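Local coordinates for alpha-glucosidase ([Eubacterium] rectale, PDB 6PNR), which probably hydrolyses alpha-glycosidic links to sulfoquinovose, the sulfonated sugar of plant sulfolipids, as a family 31 sulfoquinovosidase, at residues E25-D37 / F92-R105. Sequence-based numbering, arbitrary orientation.
Sequences ERPMIYVGVGQED and FEQKDDRINRFWFR
Tyr30 and Trp103 form a hydrogen-bonded antiparallel pair in the N-terminal beta-sandwich of this glycoside hydrolase, where strand 29-37 runs beside strand 101-105 with their directions 166° apart. The evidence for the pairing is reciprocal: Trp103 N reaches Tyr30 O at 2.8 Å, and Tyr30 N returns a bond to Trp103 O. On the sandwich's inner side, where strand 87-94 of the other sheet comes close, Ile29 splits its branches: CG2 meets CE1 of Phe102 at 3.7 Å, while CD1 touches CE1 of Phe92; CZ of Phe102 stands over the centre of one face of the Phe92 ring. Beyond them, Met28 lies alongside Phe104 in an oblique Met-aromatic contact.

The regular ladder ends in a classic beta bulge, Asn100 and Arg101 both facing Gly32; Asn100 N gives its bond to Gly32 O and Arg101 N adds a weak one. The Asn100 amide then grips Gly34 from both ends: OD1 takes Gly34 N on a lone pair at 2.8 Å, and ND2 donates to Gly34 O at 2.9 Å.

Arg101 can be followed outward. Its CB rests 3.7 Å from Gly32 O; CG, placed anti to the carbonyl carbon, comes 3.5 Å from Gly34 N. A bend at chi2 (-66°) then lays NE and CZ beside Gly34 CA, one guanidinium face turned to the Gly34 peptide. NH1 donates back to Asn100 O and to a water that also binds Glu36 OE1. NH2 also forms a salt bridge with Asp49, and the guanidinium a cation-pi contact with Trp203, which should hold its rotation. In the salt bridge to Glu36, NH2 meets OE1 at 2.9 Å on the anti side, off the carboxylate plane, while OE1 lies only 1° out of the guanidinium plane.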
loop_
_atom_site.group_PDB
_atom_site.type_symbol
_atom_site.label_atom_id
_atom_site.label_comp_id
_atom_site.label_asym_id
_atom_site.label_seq_id
_atom_site.Cartn_x
_atom_site.Cartn_y
_atom_site.Cartn_z
ATOM N N GLU A 25 6.851 0.877 33.838
ATOM C CA GLU A 25 7.836 0.776 32.764
ATOM C C GLU A 25 7.335 -0.057 31.589
ATOM O O GLU A 25 7.693 0.226 30.439
ATOM C CB GLU A 25 9.144 0.175 33.287
ATOM C CG GLU A 25 9.817 0.970 34.396
ATOM C CD GLU A 25 9.250 0.668 35.781
ATOM O OE1 GLU A 25 8.526 -0.344 35.935
ATOM O OE2 GLU A 25 9.534 1.448 36.718
ATOM N N ARG A 26 6.521 -1.083 31.853
ATOM C CA ARG A 26 5.986 -1.978 30.825
ATOM C C ARG A 26 4.481 -2.107 31.022
ATOM O O ARG A 26 4.011 -3.064 31.648
ATOM C CB ARG A 26 6.651 -3.356 30.888
ATOM C CG ARG A 26 8.153 -3.388 30.629
ATOM C CD ARG A 26 8.688 -4.807 30.824
ATOM N NE ARG A 26 10.014 -5.017 30.242
ATOM C CZ ARG A 26 11.159 -4.906 30.910
ATOM N NH1 ARG A 26 11.151 -4.576 32.196
ATOM N NH2 ARG A 26 12.314 -5.121 30.291
ATOM N N PRO A 27 3.696 -1.157 30.516
ATOM C CA PRO A 27 2.242 -1.235 30.703
ATOM C C PRO A 27 1.615 -2.339 29.866
ATOM O O PRO A 27 2.051 -2.638 28.753
ATOM C CB PRO A 27 1.749 0.146 30.257
ATOM C CG PRO A 27 2.813 0.642 29.341
ATOM C CD PRO A 27 4.102 0.118 29.908
ATOM N N MET A 28 0.564 -2.938 30.425
ATOM C CA MET A 28 -0.119 -4.065 29.810
ATOM C C MET A 28 -1.254 -3.639 28.890
ATOM O O MET A 28 -1.590 -4.383 27.963
ATOM C CB MET A 28 -0.666 -4.998 30.899
ATOM C CG MET A 28 -1.108 -6.377 30.416
ATOM S SD MET A 28 -1.576 -7.488 31.773
ATOM C CE MET A 28 -3.089 -6.726 32.332
ATOM N N ILE A 29 -1.859 -2.475 29.119
ATOM C CA ILE A 29 -3.038 -2.039 28.377
ATOM C C ILE A 29 -2.866 -0.584 27.958
ATOM O O ILE A 29 -2.525 0.272 28.782
ATOM C CB ILE A 29 -4.325 -2.200 29.211
ATOM C CG1 ILE A 29 -4.509 -3.648 29.672
ATOM C CG2 ILE A 29 -5.531 -1.739 28.422
ATOM C CD1 ILE A 29 -5.659 -3.828 30.667
ATOM N N TYR A 30 -3.101 -0.307 26.677
ATOM C CA TYR A 30 -3.355 1.038 26.192
ATOM C C TYR A 30 -4.794 1.114 25.702
ATOM O O TYR A 30 -5.349 0.134 25.194
ATOM C CB TYR A 30 -2.416 1.437 25.037
ATOM C CG TYR A 30 -0.926 1.311 25.316
ATOM C CD1 TYR A 30 -0.329 0.068 25.490
ATOM C CD2 TYR A 30 -0.109 2.444 25.352
ATOM C CE1 TYR A 30 1.034 -0.051 25.724
ATOM C CE2 TYR A 30 1.254 2.336 25.583
ATOM C CZ TYR A 30 1.814 1.091 25.769
ATOM O OH TYR A 30 3.160 0.987 26.002
ATOM N N VAL A 31 -5.386 2.295 25.828
ATOM C CA VAL A 31 -6.735 2.549 25.351
ATOM C C VAL A 31 -6.693 3.811 24.510
ATOM O O VAL A 31 -5.747 4.597 24.577
ATOM C CB VAL A 31 -7.734 2.699 26.509
ATOM C CG1 VAL A 31 -7.765 1.428 27.310
ATOM C CG2 VAL A 31 -7.314 3.857 27.397
ATOM N N GLY A 32 -7.724 4.004 23.703
ATOM C CA GLY A 32 -7.758 5.210 22.916
ATOM C C GLY A 32 -9.012 5.320 22.087
ATOM O O GLY A 32 -10.002 4.621 22.308
ATOM N N VAL A 33 -8.941 6.243 21.131
ATOM C CA VAL A 33 -10.061 6.629 20.289
ATOM C C VAL A 33 -9.589 6.608 18.842
ATOM O O VAL A 33 -8.562 7.212 18.516
ATOM C CB VAL A 33 -10.591 8.024 20.666
ATOM C CG1 VAL A 33 -11.805 8.393 19.807
ATOM C CG2 VAL A 33 -10.921 8.087 22.169
ATOM N N GLY A 34 -10.330 5.905 17.985
ATOM C CA GLY A 34 -10.057 5.906 16.566
ATOM C C GLY A 34 -11.331 6.138 15.772
ATOM O O GLY A 34 -12.445 6.035 16.292
ATOM N N GLN A 35 -11.139 6.473 14.493
ATOM C CA GLN A 35 -12.231 6.639 13.537
ATOM C C GLN A 35 -11.863 5.876 12.272
ATOM O O GLN A 35 -10.993 6.312 11.507
ATOM C CB GLN A 35 -12.497 8.117 13.226
ATOM C CG GLN A 35 -13.569 8.346 12.139
ATOM C CD GLN A 35 -14.911 7.682 12.456
ATOM O OE1 GLN A 35 -15.561 8.018 13.451
ATOM N NE2 GLN A 35 -15.333 6.734 11.604
ATOM N N GLU A 36 -12.517 4.742 12.051
ATOM C CA GLU A 36 -12.133 3.867 10.959
ATOM C C GLU A 36 -12.712 4.360 9.638
ATOM O O GLU A 36 -13.670 5.132 9.595
ATOM C CB GLU A 36 -12.607 2.442 11.223
ATOM C CG GLU A 36 -14.109 2.276 11.203
ATOM C CD GLU A 36 -14.758 2.549 12.551
ATOM O OE1 GLU A 36 -14.066 3.027 13.480
ATOM O OE2 GLU A 36 -15.970 2.285 12.676
ATOM N N ASP A 37 -12.099 3.907 8.548
ATOM C CA ASP A 37 -12.646 4.061 7.204
ATOM C C ASP A 37 -12.603 2.685 6.547
ATOM O O ASP A 37 -11.519 2.140 6.309
ATOM C CB ASP A 37 -11.862 5.095 6.390
ATOM C CG ASP A 37 -12.450 5.318 4.998
ATOM O OD1 ASP A 37 -13.546 5.906 4.886
ATOM O OD2 ASP A 37 -11.812 4.898 4.015
ATOM N N PHE A 92 -13.029 -7.750 31.418
ATOM C CA PHE A 92 -12.801 -6.312 31.335
ATOM C C PHE A 92 -14.117 -5.567 31.453
ATOM O O PHE A 92 -15.064 -5.846 30.710
ATOM C CB PHE A 92 -12.123 -5.921 30.017
ATOM C CG PHE A 92 -10.736 -6.463 29.867
ATOM C CD1 PHE A 92 -9.674 -5.875 30.534
ATOM C CD2 PHE A 92 -10.493 -7.562 29.065
ATOM C CE1 PHE A 92 -8.402 -6.376 30.402
ATOM C CE2 PHE A 92 -9.222 -8.067 28.930
ATOM C CZ PHE A 92 -8.173 -7.474 29.597
ATOM N N GLU A 93 -14.170 -4.614 32.377
ATOM C CA GLU A 93 -15.288 -3.692 32.488
ATOM C C GLU A 93 -14.845 -2.313 32.016
ATOM O O GLU A 93 -13.829 -1.788 32.484
ATOM C CB GLU A 93 -15.805 -3.627 33.926
ATOM C CG GLU A 93 -17.052 -2.776 34.083
ATOM C CD GLU A 93 -17.569 -2.756 35.511
ATOM O OE1 GLU A 93 -17.004 -3.479 36.365
ATOM O OE2 GLU A 93 -18.541 -2.014 35.772
ATOM N N GLN A 94 -15.608 -1.733 31.099
ATOM C CA GLN A 94 -15.292 -0.428 30.532
ATOM C C GLN A 94 -15.979 0.667 31.343
ATOM O O GLN A 94 -17.213 0.726 31.397
ATOM C CB GLN A 94 -15.728 -0.373 29.071
ATOM C CG GLN A 94 -15.715 1.011 28.445
ATOM C CD GLN A 94 -15.961 0.948 26.948
ATOM O OE1 GLN A 94 -16.220 -0.124 26.399
ATOM N NE2 GLN A 94 -15.864 2.092 26.279
ATOM N N LYS A 95 -15.176 1.546 31.951
ATOM C CA LYS A 95 -15.661 2.639 32.788
ATOM C C LYS A 95 -15.673 3.989 32.080
ATOM O O LYS A 95 -16.165 4.966 32.655
ATOM C CB LYS A 95 -14.802 2.751 34.061
ATOM C CG LYS A 95 -14.710 1.465 34.892
ATOM C CD LYS A 95 -16.077 1.034 35.412
ATOM C CE LYS A 95 -16.753 2.142 36.214
ATOM N NZ LYS A 95 -18.186 1.834 36.490
ATOM N N ASP A 96 -15.132 4.079 30.867
ATOM C CA ASP A 96 -15.146 5.314 30.083
ATOM C C ASP A 96 -15.692 4.972 28.704
ATOM O O ASP A 96 -15.053 4.233 27.950
ATOM C CB ASP A 96 -13.747 5.928 29.993
ATOM C CG ASP A 96 -13.737 7.299 29.299
ATOM O OD1 ASP A 96 -14.724 7.646 28.614
ATOM O OD2 ASP A 96 -12.727 8.029 29.433
ATOM N N ASP A 97 -16.863 5.519 28.367
ATOM C CA ASP A 97 -17.550 5.128 27.140
ATOM C C ASP A 97 -16.867 5.651 25.878
ATOM O O ASP A 97 -17.166 5.158 24.782
ATOM C CB ASP A 97 -19.000 5.619 27.168
ATOM C CG ASP A 97 -19.716 5.253 28.452
ATOM O OD1 ASP A 97 -19.446 4.155 29.002
ATOM O OD2 ASP A 97 -20.545 6.072 28.911
ATOM N N ARG A 98 -15.975 6.639 26.006
ATOM C CA ARG A 98 -15.296 7.209 24.848
ATOM C C ARG A 98 -14.337 6.232 24.188
ATOM O O ARG A 98 -14.018 6.400 23.006
ATOM C CB ARG A 98 -14.504 8.451 25.250
ATOM C CG ARG A 98 -15.326 9.647 25.647
ATOM C CD ARG A 98 -14.410 10.816 26.003
ATOM N NE ARG A 98 -13.641 11.293 24.854
ATOM C CZ ARG A 98 -12.345 11.064 24.665
ATOM N NH1 ARG A 98 -11.653 10.362 25.555
ATOM N NH2 ARG A 98 -11.740 11.543 23.586
ATOM N N ILE A 99 -13.842 5.250 24.937
ATOM C CA ILE A 99 -12.827 4.344 24.427
ATOM C C ILE A 99 -13.443 3.447 23.367
ATOM O O ILE A 99 -14.477 2.808 23.603
ATOM C CB ILE A 99 -12.239 3.516 25.577
ATOM C CG1 ILE A 99 -11.519 4.425 26.567
ATOM C CG2 ILE A 99 -11.311 2.425 25.057
ATOM C CD1 ILE A 99 -11.042 3.696 27.790
ATOM N N ASN A 100 -12.821 3.408 22.182
ATOM C CA ASN A 100 -13.169 2.396 21.190
ATOM C C ASN A 100 -11.938 1.705 20.608
ATOM O O ASN A 100 -12.060 1.001 19.602
ATOM C CB ASN A 100 -14.040 2.984 20.070
ATOM C CG ASN A 100 -13.329 4.053 19.241
ATOM O OD1 ASN A 100 -12.153 4.342 19.427
ATOM N ND2 ASN A 100 -14.061 4.637 18.311
ATOM N N ARG A 101 -10.768 1.866 21.230
ATOM C CA ARG A 101 -9.552 1.178 20.815
ATOM C C ARG A 101 -8.863 0.635 22.052
ATOM O O ARG A 101 -8.688 1.357 23.042
ATOM C CB ARG A 101 -8.596 2.101 20.045
ATOM C CG ARG A 101 -9.151 2.672 18.724
ATOM C CD ARG A 101 -9.388 1.604 17.663
ATOM N NE ARG A 101 -9.877 2.164 16.391
ATOM C CZ ARG A 101 -11.154 2.164 16.015
ATOM N NH1 ARG A 101 -12.081 1.628 16.807
ATOM N NH2 ARG A 101 -11.510 2.684 14.848
ATOM N N PHE A 102 -8.445 -0.626 21.973
ATOM C CA PHE A 102 -7.932 -1.377 23.110
ATOM C C PHE A 102 -6.705 -2.150 22.641
ATOM O O PHE A 102 -6.800 -2.967 21.722
ATOM C CB PHE A 102 -9.031 -2.319 23.635
ATOM C CG PHE A 102 -8.672 -3.090 24.871
ATOM C CD1 PHE A 102 -8.939 -2.570 26.125
ATOM C CD2 PHE A 102 -8.114 -4.358 24.779
ATOM C CE1 PHE A 102 -8.628 -3.291 27.264
ATOM C CE2 PHE A 102 -7.805 -5.093 25.913
ATOM C CZ PHE A 102 -8.066 -4.560 27.162
ATOM N N TRP A 103 -5.553 -1.876 23.240
ATOM C CA TRP A 103 -4.320 -2.584 22.922
ATOM C C TRP A 103 -3.867 -3.364 24.150
ATOM O O TRP A 103 -3.605 -2.774 25.205
ATOM C CB TRP A 103 -3.218 -1.621 22.478
ATOM C CG TRP A 103 -3.409 -0.926 21.153
ATOM C CD1 TRP A 103 -2.940 -1.336 19.930
ATOM C CD2 TRP A 103 -4.056 0.329 20.931
ATOM N NE1 TRP A 103 -3.274 -0.421 18.966
ATOM C CE2 TRP A 103 -3.951 0.616 19.555
ATOM C CE3 TRP A 103 -4.709 1.245 21.763
ATOM C CZ2 TRP A 103 -4.485 1.773 18.991
ATOM C CZ3 TRP A 103 -5.229 2.391 21.209
ATOM C CH2 TRP A 103 -5.116 2.647 19.829
ATOM N N PHE A 104 -3.772 -4.682 24.010
ATOM C CA PHE A 104 -3.384 -5.579 25.090
ATOM C C PHE A 104 -2.026 -6.174 24.753
ATOM O O PHE A 104 -1.842 -6.733 23.662
ATOM C CB PHE A 104 -4.428 -6.691 25.279
ATOM C CG PHE A 104 -4.158 -7.590 26.460
ATOM C CD1 PHE A 104 -4.595 -7.241 27.722
ATOM C CD2 PHE A 104 -3.463 -8.777 26.299
ATOM C CE1 PHE A 104 -4.342 -8.057 28.817
ATOM C CE2 PHE A 104 -3.206 -9.605 27.386
ATOM C CZ PHE A 104 -3.652 -9.244 28.646
ATOM N N ARG A 105 -1.077 -6.059 25.677
ATOM C CA ARG A 105 0.263 -6.571 25.437
ATOM C C ARG A 105 0.513 -7.882 26.162
ATOM O O ARG A 105 0.089 -8.076 27.305
ATOM C CB ARG A 105 1.309 -5.542 25.839
ATOM C CG ARG A 105 1.337 -4.382 24.864
ATOM C CD ARG A 105 2.631 -3.659 24.973
ATOM N NE ARG A 105 2.779 -2.648 23.943
ATOM C CZ ARG A 105 3.806 -1.819 23.903
ATOM N NH1 ARG A 105 4.743 -1.905 24.837
ATOM N NH2 ARG A 105 3.904 -0.919 22.944
HETATM O O HOH W 1 -14.840 1.364 15.867
#